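Local atomic coordinates of transcriptional regulator ComR (Streptococcus vestibularis F0396, PDB entry 6HU8), a protein that acts as a peptide-pheromone-responsive transcription factor of the RNPP family controlling streptococcal competence, and probably binds DNA through its helix-turn-helix domain. Residues L52-I55 and A56-G60; Q36-R39 and I40-E44; T268-Y271 and D272-I275. All blocks are in the same frame, centred on the assembly; numbering follows the deposited sequence.

Contact 1: L52-I55 and A56-G60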
# COMPACT_ATOMS: atom_id res chain seq x y z
N LEU A 52 -10.69 -8.51 -15.85
CA LEU A 52 -11.25 -8.91 -17.14
C LEU A 52 -11.01 -10.41 -17.40
O LEU A 52 -11.88 -11.10 -17.93
CB LEU A 52 -10.66 -8.08 -18.28
CG LEU A 52 -11.36 -8.30 -19.63
CD1 LEU A 52 -12.83 -7.89 -19.60
CD2 LEU A 52 -10.66 -7.54 -20.76
N SER A 53 -9.83 -10.90 -17.02
CA SER A 53 -9.50 -12.32 -17.15
C SER A 53 -10.51 -13.20 -16.38
O SER A 53 -10.92 -14.25 -16.85
CB SER A 53 -8.08 -12.57 -16.65
OG SER A 53 -7.76 -13.94 -16.72
N TYR A 54 -10.90 -12.74 -15.19
CA TYR A 54 -11.86 -13.49 -14.38
C TYR A 54 -13.23 -13.48 -15.05
O TYR A 54 -13.89 -14.52 -15.17
CB TYR A 54 -11.92 -12.90 -12.96
CG TYR A 54 -13.08 -13.46 -12.13
CD1 TYR A 54 -12.95 -14.68 -11.48
CD2 TYR A 54 -14.28 -12.78 -12.02
CE1 TYR A 54 -14.00 -15.22 -10.74
CE2 TYR A 54 -15.37 -13.31 -11.27
CZ TYR A 54 -15.20 -14.53 -10.65
OH TYR A 54 -16.20 -15.07 -9.92
N ILE A 55 -13.66 -12.29 -15.48
CA ILE A 55 -14.97 -12.09 -16.08
C ILE A 55 -15.10 -12.95 -17.33
O ILE A 55 -16.14 -13.60 -17.55
CB ILE A 55 -15.22 -10.60 -16.43
CG1 ILE A 55 -15.44 -9.79 -15.14
CG2 ILE A 55 -16.42 -10.44 -17.37
CD1 ILE A 55 -15.50 -8.27 -15.36
N ALA A 56 -14.04 -12.98 -18.13
CA ALA A 56 -14.07 -13.77 -19.35
C ALA A 56 -14.14 -15.26 -19.02
O ALA A 56 -14.86 -16.00 -19.67
CB ALA A 56 -12.85 -13.46 -20.23
N LYS A 57 -13.41 -15.70 -17.99
CA LYS A 57 -13.51 -17.09 -17.58
C LYS A 57 -14.94 -17.45 -17.15
O LYS A 57 -15.45 -18.51 -17.50
CB LYS A 57 -12.52 -17.41 -16.46
CG LYS A 57 -12.40 -18.89 -16.17
CD LYS A 57 -11.62 -19.17 -14.90
CE LYS A 57 -11.53 -20.67 -14.64
NZ LYS A 57 -10.31 -21.02 -13.83
N ARG A 58 -15.59 -16.56 -16.40
CA ARG A 58 -16.94 -16.85 -15.89
C ARG A 58 -17.96 -16.91 -17.02
O ARG A 58 -18.95 -17.64 -16.94
CB ARG A 58 -17.35 -15.79 -14.87
CG ARG A 58 -16.53 -15.76 -13.59
CD ARG A 58 -16.80 -16.94 -12.64
NE ARG A 58 -18.20 -17.02 -12.23
CZ ARG A 58 -18.97 -18.09 -12.38
NH1 ARG A 58 -18.47 -19.20 -12.90
NH2 ARG A 58 -20.25 -18.07 -11.99
N LEU A 59 -17.72 -16.15 -18.09
CA LEU A 59 -18.64 -16.12 -19.24
C LEU A 59 -18.27 -17.09 -20.36
O LEU A 59 -18.96 -17.16 -21.36
CB LEU A 59 -18.72 -14.70 -19.82
CG LEU A 59 -19.32 -13.64 -18.89
CD1 LEU A 59 -19.21 -12.26 -19.51
CD2 LEU A 59 -20.78 -13.98 -18.46
N GLY A 60 -17.18 -17.83 -20.18
CA GLY A 60 -16.76 -18.83 -21.15
C GLY A 60 -16.27 -18.21 -22.45
O GLY A 60 -16.38 -18.81 -23.51
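Tyr54 and Arg58 stand one turn apart on helix 49-59 and run side by side, with the aliphatic part of the arginine laid over one face of the tyrosine ring. The evidence for a CH-pi contact is direct: Arg58 CG sits 3.7 Å from the centroid of the Tyr54 ring and 22° off its normal. The methylene next along follows the ring outward, Arg58 CD coming within 3.4 Å of Tyr54 OH. The overlap follows from the tyrosine's first torsion and the fold of the arginine chain. The tyrosine swings its CG away from the backbone N and beside its own carbonyl carbon (chi1 170°), which carries the ring toward the next turn, while Arg58 folds back at both chi2 and chi3. The guanidinium plane is turned 46° from the ring. The polar ends converge on helix 22-26, where Leu25 O accepts hydrogen bonds from both Tyr54 OH and Arg58 NE, and Arg58 NH2 reaches Val24 O.

Around the helix, Ile55 CG2 meets Leu59 CD1 at 4.0 Å, and Ile11 of helix 3-17 also packs on Ile55. Beneath these side chains the backbone keeps its helical bonds, Arg58 N donating to Tyr54 O at 2.9 Å. Gly60, with positive phi, is the first residue to leave helical geometry, in a Schellman motif, its N bonded to Lys57 O at 3.3 Å. Placing the guanidinium against carbonyls of helix 22-26 would probably be favourable electrostatically, and the shared grip on Leu25 O ties two HTH helices through the hydroxyl and guanidinium of one Tyr-Arg pair.

Contact 2: Q36-R39 and I40-E44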
# COMPACT_ATOMS: atom_id res chain seq x y z
N GLN A 36 -17.70 -3.66 -7.90
CA GLN A 36 -16.66 -3.57 -8.94
C GLN A 36 -17.26 -3.87 -10.32
O GLN A 36 -17.03 -3.13 -11.27
CB GLN A 36 -15.52 -4.55 -8.64
CG GLN A 36 -14.53 -4.06 -7.57
CD GLN A 36 -13.64 -5.16 -7.07
OE1 GLN A 36 -13.73 -6.29 -7.54
NE2 GLN A 36 -12.78 -4.84 -6.11
N LEU A 37 -18.03 -4.95 -10.42
CA LEU A 37 -18.71 -5.28 -11.69
C LEU A 37 -19.67 -4.18 -12.12
O LEU A 37 -19.64 -3.75 -13.27
CB LEU A 37 -19.45 -6.62 -11.58
CG LEU A 37 -20.24 -7.06 -12.84
CD1 LEU A 37 -19.34 -7.12 -14.08
CD2 LEU A 37 -20.90 -8.41 -12.61
N ILE A 38 -20.53 -3.70 -11.22
CA ILE A 38 -21.43 -2.60 -11.57
C ILE A 38 -20.73 -1.34 -12.14
O ILE A 38 -21.23 -0.75 -13.10
CB ILE A 38 -22.28 -2.20 -10.35
CG1 ILE A 38 -23.29 -3.31 -10.06
CG2 ILE A 38 -23.07 -0.93 -10.63
CD1 ILE A 38 -24.02 -3.13 -8.73
N ARG A 39 -19.60 -0.94 -11.57
CA ARG A 39 -18.89 0.24 -12.04
C ARG A 39 -18.34 -0.00 -13.45
O ARG A 39 -18.30 0.91 -14.28
CB ARG A 39 -17.75 0.63 -11.08
CG ARG A 39 -18.25 1.31 -9.79
CD ARG A 39 -17.11 1.88 -8.95
NE ARG A 39 -16.21 0.86 -8.43
CZ ARG A 39 -16.38 0.25 -7.26
NH1 ARG A 39 -17.43 0.56 -6.49
NH2 ARG A 39 -15.52 -0.67 -6.85
N ILE A 40 -17.94 -1.24 -13.72
CA ILE A 40 -17.46 -1.60 -15.06
C ILE A 40 -18.62 -1.54 -16.06
O ILE A 40 -18.52 -0.87 -17.09
CB ILE A 40 -16.80 -3.01 -15.08
CG1 ILE A 40 -15.48 -2.99 -14.30
CG2 ILE A 40 -16.62 -3.53 -16.52
CD1 ILE A 40 -14.90 -4.38 -14.07
N GLU A 41 -19.73 -2.21 -15.73
CA GLU A 41 -20.87 -2.26 -16.65
C GLU A 41 -21.48 -0.88 -16.89
O GLU A 41 -22.08 -0.66 -17.93
CB GLU A 41 -21.95 -3.22 -16.13
CG GLU A 41 -21.49 -4.70 -16.14
CD GLU A 41 -22.60 -5.69 -15.78
OE1 GLU A 41 -23.67 -5.26 -15.31
OE2 GLU A 41 -22.40 -6.91 -15.98
N LYS A 42 -21.31 0.04 -15.94
CA LYS A 42 -21.87 1.39 -16.10
C LYS A 42 -20.91 2.33 -16.80
O LYS A 42 -21.22 3.50 -17.00
CB LYS A 42 -22.25 1.98 -14.74
CG LYS A 42 -23.57 1.50 -14.15
CD LYS A 42 -23.77 2.08 -12.76
CE LYS A 42 -25.23 2.06 -12.34
NZ LYS A 42 -25.95 0.83 -12.80
N GLY A 43 -19.72 1.84 -17.15
CA GLY A 43 -18.72 2.68 -17.81
C GLY A 43 -17.91 3.54 -16.85
O GLY A 43 -17.11 4.36 -17.28
N GLU A 44 -18.10 3.34 -15.54
CA GLU A 44 -17.38 4.16 -14.55
C GLU A 44 -15.93 3.76 -14.36
O GLU A 44 -15.07 4.60 -14.05
CB GLU A 44 -18.11 4.10 -13.20
CG GLU A 44 -19.48 4.74 -13.27
CD GLU A 44 -20.30 4.50 -12.02
OE1 GLU A 44 -19.69 4.42 -10.94
OE2 GLU A 44 -21.54 4.38 -12.14
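Helix 34-41 runs out through Glu41 N to Leu37 O at 2.9 Å and a more bent bond (137° at the hydrogen) from Lys42 N to Ile38 O at 2.9 Å, before Gly43 takes positive phi in a Schellman motif. The motif's inner bond joins Gly43 N to Ile40 O at 3.0 Å; its outer one, Glu44 N to Arg39 O, is weak, bent to 128°.

No salt bridge joins these side chains; alkyl carbons meet carboxylate oxygens or other carbons. Leu37 turns its CG away from its own N (chi1 178°), bringing CD1 to 3.6 Å from OE2 of Glu41; that carboxylate is held by salt bridges to Arg15 and Arg22. Ile38 CG2 lies alongside the lysine chain, 3.8 Å from Lys42 CD. Arg39 and Glu44 cross at about a right angle, with Glu44 OE1 3.6 Å from Arg39 CG but 5.6 Å from Arg39 NE.

Arg39 NE is bonded instead to Glu117, and Gln36 OE1 accepts from Thr33 N and Gln151 NE2; Glu117 and Gln151 belong to the tetratricopeptide region. Helix 34-41 occupies the place of the recognition helix of Cro/C1-type domains, so these links are consistent with a DNA-reading surface engaged by the TPR domain in the apo form.

Contact 3: T268-Y271 and D272-I275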
# COMPACT_ATOMS: atom_id res chain seq x y z
N THR A 268 18.91 3.19 24.99
CA THR A 268 20.04 4.07 24.67
C THR A 268 20.95 3.48 23.60
O THR A 268 21.40 4.21 22.70
CB THR A 268 20.90 4.38 25.90
OG1 THR A 268 20.07 4.94 26.91
CG2 THR A 268 22.00 5.41 25.56
N GLU A 269 21.24 2.18 23.70
CA GLU A 269 22.03 1.50 22.68
C GLU A 269 21.36 1.58 21.30
O GLU A 269 22.02 1.84 20.29
CB GLU A 269 22.26 0.03 23.07
CG GLU A 269 23.12 -0.11 24.35
CD GLU A 269 23.24 -1.55 24.84
OE1 GLU A 269 22.53 -2.43 24.30
OE2 GLU A 269 24.04 -1.78 25.77
N ASN A 270 20.05 1.36 21.26
CA ASN A 270 19.32 1.37 20.00
C ASN A 270 19.22 2.78 19.40
O ASN A 270 19.38 2.94 18.18
CB ASN A 270 17.93 0.76 20.19
CG ASN A 270 17.99 -0.75 20.43
OD1 ASN A 270 18.86 -1.43 19.87
ND2 ASN A 270 17.08 -1.27 21.24
N TYR A 271 19.03 3.80 20.23
CA TYR A 271 19.12 5.18 19.73
C TYR A 271 20.52 5.48 19.21
O TYR A 271 20.67 6.17 18.20
CB TYR A 271 18.75 6.20 20.81
CG TYR A 271 17.29 6.61 20.79
CD1 TYR A 271 16.75 7.29 19.70
CD2 TYR A 271 16.47 6.33 21.87
CE1 TYR A 271 15.40 7.65 19.68
CE2 TYR A 271 15.12 6.70 21.86
CZ TYR A 271 14.60 7.36 20.77
OH TYR A 271 13.27 7.73 20.76
N ASP A 272 21.55 4.97 19.89
CA ASP A 272 22.92 5.23 19.45
C ASP A 272 23.22 4.58 18.11
O ASP A 272 23.95 5.16 17.29
CB ASP A 272 23.95 4.77 20.50
CG ASP A 272 24.11 5.75 21.65
OD1 ASP A 272 23.57 6.88 21.57
OD2 ASP A 272 24.81 5.39 22.62
N LYS A 273 22.70 3.37 17.90
CA LYS A 273 22.76 2.75 16.58
C LYS A 273 22.09 3.61 15.52
O LYS A 273 22.63 3.78 14.42
CB LYS A 273 22.09 1.37 16.60
CG LYS A 273 22.94 0.27 17.21
CD LYS A 273 22.18 -1.06 17.18
CE LYS A 273 22.98 -2.15 17.90
NZ LYS A 273 22.18 -3.37 18.16
N ALA A 274 20.89 4.13 15.82
CA ALA A 274 20.21 5.06 14.92
C ALA A 274 21.04 6.30 14.60
O ALA A 274 21.09 6.75 13.45
CB ALA A 274 18.84 5.48 15.54
N ILE A 275 21.68 6.87 15.62
CA ILE A 275 22.49 8.07 15.43
C ILE A 275 23.72 7.74 14.57
O ILE A 275 24.03 8.46 13.61
CB ILE A 275 22.96 8.66 16.79
CG1 ILE A 275 21.79 9.33 17.51
CG2 ILE A 275 24.04 9.69 16.57
CD1 ILE A 275 22.09 9.66 18.95
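Thr268 O accepts the backbone N of Asp272 at 2.9 Å, with an N-H...O angle of 149°. The aspartate side chain merely packs against the same carbonyl: its CG, placed beside its own backbone N (chi1 -80°), comes 3.3 Å from Thr268 O, and no bond joins carboxylate and carbonyl. The two side chains then run side by side, Asp272 OD2 lying 4.1 Å from Thr268 CG2. Their polar ends diverge to other partners, OD1 of the aspartate to a salt bridge with Lys294 and OG1 of the threonine to a hydrogen bond with Lys264 O, one turn back along the helix.

The remaining turn is equally regular, as Ala274 N meets Asn270 O at 3.0 Å and Ile275 N meets Tyr271 O at 2.9 Å. Here the contact belongs to helix 264-279 of the tetratricopeptide domain, an array of helices packed side by side. Tyr271 spans both neighbours, packing on Ala254 of helix 246-261 and Glu293 of helix 285-296, and its OH is hydrogen-bonded to Asp297 and to Lys255. Its chi1 of -93° departs from the usual staggered positions, which suggests that the ring is turned to fit between these helices.

Polar accounting is less complete at Asn270. Its OD1 is buried with no partner in the model; Lys273 NZ, at the end of an extended chain and 4.2 Å from Asn270 OD1, does not reach it. Glu269 does not take that ammonium either: Glu269 OE1 is 6.2 Å from Lys273 NZ, and the other carboxylate oxygen forms a salt bridge with Lys265.

How the contacts relate
From the N terminus, contact 2 (36-44) comes first, contact 1 (52-60) next and contact 3 (268-275) last. They follow in series, none enclosing or crossing another, and each joins successive turns of a single helix or its end instead of closing a long loop. Contacts 2 and 1 lie on consecutive helices of the HTH domain, their centres 15 Å apart, and meet through Ile55 CD1, 4.1 Å from Ile40 CD1. Contact 3 is on the opposite side of the chain's centre, within the tetratricopeptide region, its nearest atoms about 39 Å from those of contact 2. Side chains of contact 2 tie the HTH domain to helix 139-152 of that region.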